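Long-range contact in beta-N-acetylhexosaminidase (Thermotoga neapolitana, PDB 5BZA), which probably hydrolyses terminal non-reducing N-acetyl-D-hexosamine residues from N-acetyl-beta-D-hexosaminides as a family 3 glycoside hydrolase: residues B[113-118]-B[158-163]. Numbering follows the deposited sequence.
Sequences APVLDL and CIKHFP. With CD (cadmium ion), chain N.
Residues 113-117 run alongside 158-161 in the same direction, bridged at Val115 and Lys160, with Leu116 N donating almost straight to Lys160 O (2.8 Å), Cys158 N bonding to Ala113 O (3.0 Å) and a weak bond from Lys160 N to Pro114 O. Beyond the bridge the Asp117 carboxylate takes over from the backbone. It lies nearly coplanar with the His161 imidazole, 2° between the planes, and receives ND1 on the syn lone pair of OD2; this bond is bent and, at 2.5 Å, doubtfully short. OD1 accepts His161 N at 3.0 Å and also His165 N. The ring presents NE2 to a cadmium ion 2.7 Å away, which Asp245 also binds. Toward this ion Asp117 is second-shell and probably helps to orient His161; with His161 and His165 it also belongs to a zinc site, unoccupied in this chain. Replacing Asp117 by alanine removes both oxygens and is likely to deprive the His161 and His165 donors of this acceptor, letting the His161 ring turn more freely. Leu116 CD1 rests 3.7 Å from Ile159 CB. Lys160, extended beyond CG, passes CE beside Val115 CG2 (3.6 Å), and its NZ forms a salt bridge with Glu65 and a hydrogen bond with Phe112 O. In this TIM-barrel domain, the loop after strand 110-111 follows strand 156-162, flanked on its other side by strand 205-208; helix 136-153 packs on Pro114 and Ile159, helix 192-198 on Leu116 and Ile159.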
loop_
_atom_site.group_PDB
_atom_site.type_symbol
_atom_site.label_atom_id
_atom_site.label_comp_id
_atom_site.label_asym_id
_atom_site.label_seq_id
_atom_site.Cartn_x
_atom_site.Cartn_y
_atom_site.Cartn_z
ATOM N N ALA B 113 9.857 -14.082 -6.535
ATOM C CA ALA B 113 10.447 -13.229 -7.549
ATOM C C ALA B 113 11.945 -13.144 -7.224
ATOM O O ALA B 113 12.329 -13.483 -6.105
ATOM C CB ALA B 113 9.822 -11.875 -7.537
ATOM N N PRO B 114 12.794 -12.732 -8.184
ATOM C CA PRO B 114 12.547 -12.330 -9.578
ATOM C C PRO B 114 12.395 -13.490 -10.588
ATOM O O PRO B 114 12.847 -14.611 -10.368
ATOM C CB PRO B 114 13.800 -11.507 -9.928
ATOM C CG PRO B 114 14.866 -12.177 -9.168
ATOM C CD PRO B 114 14.234 -12.654 -7.862
ATOM N N VAL B 115 11.704 -13.177 -11.677
ATOM C CA VAL B 115 11.647 -13.980 -12.885
ATOM C C VAL B 115 12.957 -13.843 -13.618
ATOM O O VAL B 115 13.358 -12.708 -13.979
ATOM C CB VAL B 115 10.509 -13.514 -13.807
ATOM C CG1 VAL B 115 10.682 -14.089 -15.277
ATOM C CG2 VAL B 115 9.185 -13.870 -13.182
ATOM N N LEU B 116 13.624 -14.987 -13.840
ATOM C CA LEU B 116 14.881 -14.966 -14.566
ATOM C C LEU B 116 14.766 -15.594 -15.970
ATOM O O LEU B 116 15.752 -15.704 -16.702
ATOM C CB LEU B 116 15.965 -15.653 -13.732
ATOM C CG LEU B 116 16.285 -15.077 -12.342
ATOM C CD1 LEU B 116 17.471 -15.825 -11.742
ATOM C CD2 LEU B 116 16.544 -13.592 -12.421
ATOM N N ASP B 117 13.540 -15.946 -16.339
ATOM C CA ASP B 117 13.222 -16.492 -17.639
ATOM C C ASP B 117 13.578 -15.458 -18.697
ATOM O O ASP B 117 13.462 -14.236 -18.471
ATOM C CB ASP B 117 11.754 -16.845 -17.722
ATOM C CG ASP B 117 11.316 -17.814 -16.648
ATOM O OD1 ASP B 117 12.027 -18.812 -16.364
ATOM O OD2 ASP B 117 10.217 -17.587 -16.089
ATOM N N LEU B 118 14.107 -15.939 -19.811
ATOM C CA LEU B 118 14.530 -15.087 -20.908
ATOM C C LEU B 118 13.354 -14.680 -21.736
ATOM O O LEU B 118 12.411 -15.442 -21.871
ATOM C CB LEU B 118 15.554 -15.811 -21.806
ATOM C CG LEU B 118 16.791 -16.348 -21.105
ATOM C CD1 LEU B 118 17.793 -16.995 -22.097
ATOM C CD2 LEU B 118 17.456 -15.228 -20.345
ATOM N N CYS B 158 12.925 -15.766 -4.277
ATOM C CA CYS B 158 12.814 -17.100 -4.873
ATOM C C CYS B 158 12.869 -16.976 -6.397
ATOM O O CYS B 158 11.906 -16.559 -7.062
ATOM C CB CYS B 158 11.515 -17.786 -4.442
ATOM S SG CYS B 158 11.352 -19.478 -5.081
ATOM N N ILE B 159 14.012 -17.311 -6.961
ATOM C CA ILE B 159 14.192 -17.137 -8.390
ATOM C C ILE B 159 13.437 -18.237 -9.137
ATOM O O ILE B 159 13.300 -19.322 -8.655
ATOM C CB ILE B 159 15.701 -17.103 -8.758
ATOM C CG1 ILE B 159 16.424 -18.373 -8.300
ATOM C CG2 ILE B 159 16.344 -15.844 -8.168
ATOM C CD1 ILE B 159 17.917 -18.343 -8.609
ATOM N N LYS B 160 12.935 -17.920 -10.323
ATOM C CA LYS B 160 12.076 -18.825 -11.082
ATOM C C LYS B 160 12.184 -18.490 -12.574
ATOM O O LYS B 160 12.572 -17.372 -12.917
ATOM C CB LYS B 160 10.615 -18.705 -10.585
ATOM C CG LYS B 160 9.998 -17.332 -10.826
ATOM C CD LYS B 160 8.659 -17.196 -10.107
ATOM C CE LYS B 160 8.066 -15.815 -10.312
ATOM N NZ LYS B 160 6.766 -15.672 -9.630
ATOM N N HIS B 161 11.882 -19.447 -13.465
ATOM C CA HIS B 161 11.612 -20.836 -13.118
ATOM C C HIS B 161 12.719 -21.742 -13.661
ATOM O O HIS B 161 12.861 -21.902 -14.879
ATOM C CB HIS B 161 10.254 -21.311 -13.680
ATOM C CG HIS B 161 9.151 -20.288 -13.626
ATOM N ND1 HIS B 161 9.106 -19.180 -14.449
ATOM C CD2 HIS B 161 8.031 -20.242 -12.866
ATOM C CE1 HIS B 161 8.014 -18.488 -14.189
ATOM N NE2 HIS B 161 7.359 -19.097 -13.224
ATOM N N PHE B 162 13.460 -22.374 -12.758
ATOM C CA PHE B 162 14.607 -23.186 -13.134
ATOM C C PHE B 162 14.192 -24.394 -14.009
ATOM O O PHE B 162 13.299 -25.151 -13.614
ATOM C CB PHE B 162 15.312 -23.673 -11.857
ATOM C CG PHE B 162 16.384 -24.687 -12.119
ATOM C CD1 PHE B 162 17.675 -24.282 -12.424
ATOM C CD2 PHE B 162 16.089 -26.035 -12.120
ATOM C CE1 PHE B 162 18.647 -25.210 -12.700
ATOM C CE2 PHE B 162 17.067 -26.978 -12.427
ATOM C CZ PHE B 162 18.336 -26.562 -12.702
ATOM N N PRO B 163 14.907 -24.651 -15.128
ATOM C CA PRO B 163 16.127 -23.982 -15.595
ATOM C C PRO B 163 15.855 -22.856 -16.614
ATOM O O PRO B 163 16.776 -22.372 -17.255
ATOM C CB PRO B 163 16.912 -25.129 -16.255
ATOM C CG PRO B 163 15.793 -25.986 -16.894
ATOM C CD PRO B 163 14.644 -25.906 -15.884
HETATM CD CD CD N . 4.780 -19.620 -12.542
#